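Local atomic coordinates of hypothetical protein PP5205 (Pseudomonas putida, PDB entry 2G2X), a protein that is of unknown function but consists largely of an EVE domain, related to ASCH and PUA domains, and may bind RNA or modified bases. Residues 4-9 with 39-44; 46-51 with 144-149. All coordinates share one frame; numbering follows the deposited sequence.

Contact 1: 4-9 with 39-44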
loop_
_atom_site.group_PDB
_atom_site.type_symbol
_atom_site.label_atom_id
_atom_site.label_comp_id
_atom_site.label_asym_id
_atom_site.label_seq_id
_atom_site.Cartn_x
_atom_site.Cartn_y
_atom_site.Cartn_z
ATOM N N TRP A 4 -5.406 0.429 6.533
ATOM C CA TRP A 4 -4.480 -0.486 5.896
ATOM C C TRP A 4 -3.094 0.114 5.769
ATOM O O TRP A 4 -2.826 1.232 6.208
ATOM C CB TRP A 4 -4.963 -0.841 4.490
ATOM C CG TRP A 4 -6.424 -1.091 4.391
ATOM C CD1 TRP A 4 -7.410 -0.158 4.295
ATOM C CD2 TRP A 4 -7.074 -2.367 4.392
ATOM N NE1 TRP A 4 -8.638 -0.769 4.234
ATOM C CE2 TRP A 4 -8.464 -2.126 4.293
ATOM C CE3 TRP A 4 -6.618 -3.691 4.466
ATOM C CZ2 TRP A 4 -9.409 -3.165 4.263
ATOM C CZ3 TRP A 4 -7.555 -4.725 4.436
ATOM C CH2 TRP A 4 -8.937 -4.452 4.336
ATOM N N LEU A 5 -2.214 -0.653 5.149
ATOM C CA LEU A 5 -0.859 -0.219 4.899
ATOM C C LEU A 5 -0.487 -0.871 3.583
ATOM O O LEU A 5 -0.760 -2.053 3.378
ATOM C CB LEU A 5 0.084 -0.681 6.014
ATOM C CG LEU A 5 1.548 -0.259 5.813
ATOM C CD1 LEU A 5 2.286 -0.219 7.148
ATOM C CD2 LEU A 5 2.226 -1.219 4.837
HETATM N N MSE A 6 0.113 -0.095 2.686
HETATM C CA MSE A 6 0.532 -0.624 1.395
HETATM C C MSE A 6 1.922 -0.122 1.082
HETATM O O MSE A 6 2.215 1.059 1.259
HETATM C CB MSE A 6 -0.428 -0.197 0.280
HETATM C CG MSE A 6 -1.856 -0.664 0.493
HETATM SE SE MSE A 6 -2.916 -0.655 -1.131
HETATM C CE MSE A 6 -3.163 1.260 -1.361
ATOM N N LYS A 7 2.769 -1.028 0.614
ATOM C CA LYS A 7 4.138 -0.699 0.269
ATOM C C LYS A 7 4.241 -0.220 -1.173
ATOM O O LYS A 7 3.502 -0.668 -2.049
ATOM C CB LYS A 7 5.035 -1.925 0.425
ATOM C CG LYS A 7 4.971 -2.616 1.768
ATOM C CD LYS A 7 6.030 -3.713 1.823
ATOM C CE LYS A 7 6.050 -4.409 3.171
ATOM N NZ LYS A 7 7.170 -5.391 3.268
ATOM N N SER A 8 5.183 0.682 -1.405
ATOM C CA SER A 8 5.447 1.218 -2.731
ATOM C C SER A 8 6.890 1.699 -2.762
ATOM O O SER A 8 7.341 2.351 -1.825
ATOM C CB SER A 8 4.520 2.391 -3.040
ATOM O OG SER A 8 4.899 3.006 -4.261
ATOM N N GLU A 9 7.612 1.364 -3.828
ATOM C CA GLU A 9 9.002 1.795 -3.964
ATOM C C GLU A 9 8.984 3.271 -4.343
ATOM O O GLU A 9 8.384 3.650 -5.342
ATOM C CB GLU A 9 9.713 0.994 -5.058
ATOM C CG GLU A 9 11.230 1.117 -5.039
ATOM C CD GLU A 9 11.890 0.354 -6.175
ATOM O OE1 GLU A 9 11.433 -0.770 -6.474
ATOM O OE2 GLU A 9 12.868 0.872 -6.759
ATOM N N ARG A 39 -9.341 -6.182 -2.283
ATOM C CA ARG A 39 -10.761 -6.401 -2.527
ATOM C C ARG A 39 -11.634 -6.189 -1.300
ATOM O O ARG A 39 -12.858 -6.185 -1.393
ATOM C CB ARG A 39 -10.970 -7.808 -3.097
ATOM C CG ARG A 39 -10.355 -7.966 -4.485
ATOM C CD ARG A 39 -10.417 -9.396 -4.993
ATOM N NE ARG A 39 -10.072 -9.455 -6.409
ATOM C CZ ARG A 39 -10.169 -10.543 -7.163
ATOM N NH1 ARG A 39 -10.598 -11.685 -6.637
ATOM N NH2 ARG A 39 -9.863 -10.480 -8.451
ATOM N N ALA A 40 -11.004 -6.012 -0.149
ATOM C CA ALA A 40 -11.743 -5.792 1.085
ATOM C C ALA A 40 -11.832 -4.304 1.387
ATOM O O ALA A 40 -12.598 -3.883 2.249
ATOM C CB ALA A 40 -11.062 -6.518 2.242
HETATM N N MSE A 41 -11.048 -3.507 0.668
HETATM C CA MSE A 41 -11.037 -2.066 0.882
HETATM C C MSE A 41 -12.307 -1.378 0.433
HETATM O O MSE A 41 -12.997 -1.845 -0.470
HETATM C CB MSE A 41 -9.834 -1.435 0.175
HETATM C CG MSE A 41 -8.498 -1.824 0.796
HETATM SE SE MSE A 41 -6.964 -1.204 -0.204
HETATM C CE MSE A 41 -5.557 -1.830 0.950
ATOM N N SER A 42 -12.617 -0.265 1.086
ATOM C CA SER A 42 -13.791 0.527 0.745
ATOM C C SER A 42 -13.338 1.955 0.459
ATOM O O SER A 42 -12.286 2.380 0.942
ATOM C CB SER A 42 -14.789 0.536 1.905
ATOM O OG SER A 42 -15.289 -0.770 2.153
ATOM N N VAL A 43 -14.123 2.685 -0.334
ATOM C CA VAL A 43 -13.797 4.071 -0.642
ATOM C C VAL A 43 -13.850 4.850 0.671
ATOM O O VAL A 43 -14.796 4.710 1.445
ATOM C CB VAL A 43 -14.804 4.675 -1.648
ATOM C CG1 VAL A 43 -14.543 6.162 -1.812
ATOM C CG2 VAL A 43 -14.674 3.968 -3.006
ATOM N N GLY A 44 -12.828 5.657 0.927
ATOM C CA GLY A 44 -12.786 6.402 2.171
ATOM C C GLY A 44 -11.820 5.755 3.159
ATOM O O GLY A 44 -11.411 6.383 4.140
#

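Contact 2: 46-51 with 144-149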
loop_
_atom_site.group_PDB
_atom_site.type_symbol
_atom_site.label_atom_id
_atom_site.label_comp_id
_atom_site.label_asym_id
_atom_site.label_seq_id
_atom_site.Cartn_x
_atom_site.Cartn_y
_atom_site.Cartn_z
ATOM N N GLU A 46 -8.412 4.568 4.732
ATOM C CA GLU A 46 -7.124 5.234 4.693
ATOM C C GLU A 46 -6.038 4.203 4.909
ATOM O O GLU A 46 -6.281 3.158 5.514
ATOM C CB GLU A 46 -7.077 6.315 5.770
ATOM C CG GLU A 46 -8.109 7.396 5.534
ATOM C CD GLU A 46 -8.251 8.356 6.692
ATOM O OE1 GLU A 46 -8.635 7.899 7.788
ATOM O OE2 GLU A 46 -7.987 9.566 6.499
ATOM N N PHE A 47 -4.847 4.476 4.395
ATOM C CA PHE A 47 -3.745 3.541 4.568
ATOM C C PHE A 47 -2.413 4.261 4.723
ATOM O O PHE A 47 -2.229 5.364 4.218
ATOM C CB PHE A 47 -3.658 2.571 3.376
ATOM C CG PHE A 47 -3.309 3.239 2.054
ATOM C CD1 PHE A 47 -4.300 3.796 1.246
ATOM C CD2 PHE A 47 -1.985 3.293 1.616
ATOM C CE1 PHE A 47 -3.981 4.394 0.015
ATOM C CE2 PHE A 47 -1.648 3.887 0.390
ATOM C CZ PHE A 47 -2.649 4.438 -0.413
ATOM N N PHE A 48 -1.487 3.638 5.439
ATOM C CA PHE A 48 -0.165 4.211 5.599
ATOM C C PHE A 48 0.603 3.923 4.311
ATOM O O PHE A 48 0.601 2.793 3.811
ATOM C CB PHE A 48 0.556 3.583 6.800
ATOM C CG PHE A 48 0.016 4.044 8.133
ATOM C CD1 PHE A 48 -0.094 5.405 8.416
ATOM C CD2 PHE A 48 -0.401 3.125 9.092
ATOM C CE1 PHE A 48 -0.614 5.852 9.639
ATOM C CE2 PHE A 48 -0.922 3.554 10.319
ATOM C CZ PHE A 48 -1.029 4.924 10.592
ATOM N N PHE A 49 1.232 4.957 3.763
ATOM C CA PHE A 49 2.009 4.844 2.537
ATOM C C PHE A 49 3.423 4.465 2.971
ATOM O O PHE A 49 4.130 5.291 3.541
ATOM C CB PHE A 49 2.014 6.199 1.826
ATOM C CG PHE A 49 2.340 6.126 0.356
ATOM C CD1 PHE A 49 1.342 6.313 -0.592
ATOM C CD2 PHE A 49 3.644 5.899 -0.076
ATOM C CE1 PHE A 49 1.633 6.278 -1.963
ATOM C CE2 PHE A 49 3.956 5.860 -1.447
ATOM C CZ PHE A 49 2.950 6.050 -2.390
ATOM N N TYR A 50 3.830 3.224 2.701
ATOM C CA TYR A 50 5.152 2.734 3.108
ATOM C C TYR A 50 6.205 2.672 1.995
ATOM O O TYR A 50 6.036 1.953 1.008
ATOM C CB TYR A 50 5.009 1.341 3.738
ATOM C CG TYR A 50 6.302 0.765 4.287
ATOM C CD1 TYR A 50 6.692 0.999 5.605
ATOM C CD2 TYR A 50 7.132 -0.022 3.487
ATOM C CE1 TYR A 50 7.874 0.460 6.115
ATOM C CE2 TYR A 50 8.316 -0.561 3.983
ATOM C CZ TYR A 50 8.682 -0.320 5.296
ATOM O OH TYR A 50 9.856 -0.861 5.781
ATOM N N HIS A 51 7.297 3.415 2.168
ATOM C CA HIS A 51 8.385 3.425 1.194
ATOM C C HIS A 51 9.273 2.208 1.421
ATOM O O HIS A 51 9.967 2.122 2.437
ATOM C CB HIS A 51 9.221 4.701 1.333
ATOM C CG HIS A 51 8.548 5.926 0.793
ATOM N ND1 HIS A 51 9.085 7.189 0.924
ATOM C CD2 HIS A 51 7.384 6.081 0.120
ATOM C CE1 HIS A 51 8.281 8.069 0.354
ATOM N NE2 HIS A 51 7.242 7.422 -0.142
ATOM N N VAL A 144 -0.843 3.646 17.552
ATOM C CA VAL A 144 0.556 3.639 17.949
ATOM C C VAL A 144 1.414 4.292 16.864
ATOM O O VAL A 144 2.343 5.040 17.169
ATOM C CB VAL A 144 1.081 2.203 18.252
ATOM C CG1 VAL A 144 0.100 1.471 19.151
ATOM C CG2 VAL A 144 1.318 1.444 16.978
ATOM N N ILE A 145 1.086 4.037 15.600
ATOM C CA ILE A 145 1.857 4.620 14.509
ATOM C C ILE A 145 1.713 6.139 14.403
ATOM O O ILE A 145 2.706 6.832 14.186
ATOM C CB ILE A 145 1.496 3.959 13.167
ATOM C CG1 ILE A 145 1.987 2.506 13.178
ATOM C CG2 ILE A 145 2.110 4.738 12.015
ATOM C CD1 ILE A 145 1.356 1.629 12.119
ATOM N N VAL A 146 0.495 6.662 14.553
ATOM C CA VAL A 146 0.306 8.112 14.485
ATOM C C VAL A 146 0.938 8.754 15.713
ATOM O O VAL A 146 1.326 9.918 15.686
ATOM C CB VAL A 146 -1.197 8.520 14.421
ATOM C CG1 VAL A 146 -1.811 8.057 13.112
ATOM C CG2 VAL A 146 -1.952 7.931 15.593
ATOM N N ALA A 147 1.052 7.987 16.791
ATOM C CA ALA A 147 1.656 8.506 18.012
ATOM C C ALA A 147 3.169 8.658 17.814
ATOM O O ALA A 147 3.806 9.472 18.478
ATOM C CB ALA A 147 1.356 7.575 19.180
ATOM N N LEU A 148 3.741 7.871 16.902
ATOM C CA LEU A 148 5.171 7.958 16.609
ATOM C C LEU A 148 5.437 9.242 15.834
ATOM O O LEU A 148 6.502 9.845 15.953
ATOM C CB LEU A 148 5.642 6.768 15.771
ATOM C CG LEU A 148 6.110 5.519 16.512
ATOM C CD1 LEU A 148 6.541 4.457 15.499
ATOM C CD2 LEU A 148 7.271 5.882 17.439
ATOM N N ARG A 149 4.463 9.648 15.027
ATOM C CA ARG A 149 4.587 10.874 14.251
ATOM C C ARG A 149 4.620 12.014 15.266
ATOM O O ARG A 149 5.021 13.132 14.950
ATOM C CB ARG A 149 3.379 11.039 13.323
ATOM C CG ARG A 149 3.564 12.068 12.221
ATOM C CD ARG A 149 2.301 12.890 12.018
ATOM N NE ARG A 149 1.105 12.061 11.871
ATOM C CZ ARG A 149 -0.127 12.545 11.723
ATOM N NH1 ARG A 149 -0.329 13.857 11.702
ATOM N NH2 ARG A 149 -1.160 11.722 11.596
#

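Contact 1: 4-9 with 39-44
The indole of Trp4 has one broad face laid against Met41, while Ala40 meets its six-membered ring obliquely, CB standing 3.6 Å from Trp4 CH2. Over the face, Met41 CG lies 3.7 Å from the centroid of the five-membered ring and 19° off its normal, a CH-pi contact whose shortest approach is 3.5 Å, from Met41 CG to Trp4 CE2. Both methionines here are modelled as selenomethionine. Beyond CG the Met41 chain is fully extended (chi2 173°, chi3 178°), and this zigzag sets CG and CE against the face, CE at the root of the indole, 3.6 Å from Trp4 CG, with SE between them and farther off. SE sits almost on the ring normal, 4.6 Å from the five-membered centroid, as a Met-aromatic contact. The terminal methyl, Met41 CE, also reaches the next inward-facing residue of strand 3-8, lying 3.6 Å from Met6 SE. The contact thus illustrates how one long, unbranched side chain from a loop without regular structure, between helix 32-38 and strand 46-51, can line a face of the EVE-domain sheet by bridging two alternate strand residues. A leucine in place of Trp4 would probably uncover much of the Met41 chain and leave Asp45 without its indole donor. No hydrogen bond crosses between the segments; the attraction is apolar, whereas the indole's single polar atom, NE1, is satisfied by Asp45 OD2. Because that same carboxylate oxygen accepts from Ser42 N, the chemistry implies that Trp4 is tied to this loop by a polar link at its nitrogen as well as by dispersion across its face.

Contact 2: 46-51 with 144-149
The carbonyl oxygen of Ile145, the residue whose side chain covers the Phe48 ring, accepts two weak backbone bonds, from Leu148 N at 3.1 Å and from Arg149 N at 3.4 Å. Bonds reaching back to it from three and four residues on belong to the C-terminal part of helix 139-148, which packs against the mixed sheet of the EVE domain, a member of the PUA-like group of folds. No polar bond joins helix to strand: the meeting is a helix-on-sheet contact made by three apolar side chains, and it serves as a compact example of an aromatic residue of a strand received by branched aliphatics of a helix. The side chains of Phe48 and Ile145 reach toward each other, one from the strand and one from the helix. Ile145 uses both of its branches. CG2 stands over one face of the ring, 3.7 Å from the centroid and 23° off the normal, offset toward the rim in a CH-pi arrangement. The other branch leaves with CG1 beside the backbone N (chi1 -68°) and then runs out extended (chi2 163°), bringing its terminal CD1 to 3.5 Å from Phe48 CE2. One ring is therefore touched by two methyls of a single residue, CG2 over the face and CD1 on the same side, out beyond the rim near CE2. Neighbours continue this apolar layer: Trp142, on the preceding turn of the helix, stacks with Phe48, and Ile59 of strand 58-71 touches both Phe48 and Ile145. Leu109 of strand 95-110 also reaches Ile145, so this part of the helix faces more than one strand of the sheet. Val146, the next residue along, comes to the ring differently, near its plane and at its edge, where CG1 is 4.1 Å from Phe48 CZ.

How the contacts relate
Contacts 1 and 2 follow one another along the chain and share a sheet, in which strands 3-8 and 46-51 are parallel neighbours; their centres are about 13 Å apart. Probable backbone hydrogen bonds, Trp4 O to Phe48 N and Ser8 N to Tyr50 O, each 2.9 Å, join the two strands. Side chains of successive residues leave opposite faces of the sheet: Trp4 and Met6 meet the 39-44 loop on one, Phe48 meets the C-terminal helix on the other. Phe47 belongs to the first face, with its CZ 3.4 Å from Met6 CE. No active site is established; a sulfate, probably from the crystallisation liquor, bonds weakly to Ser8 OG.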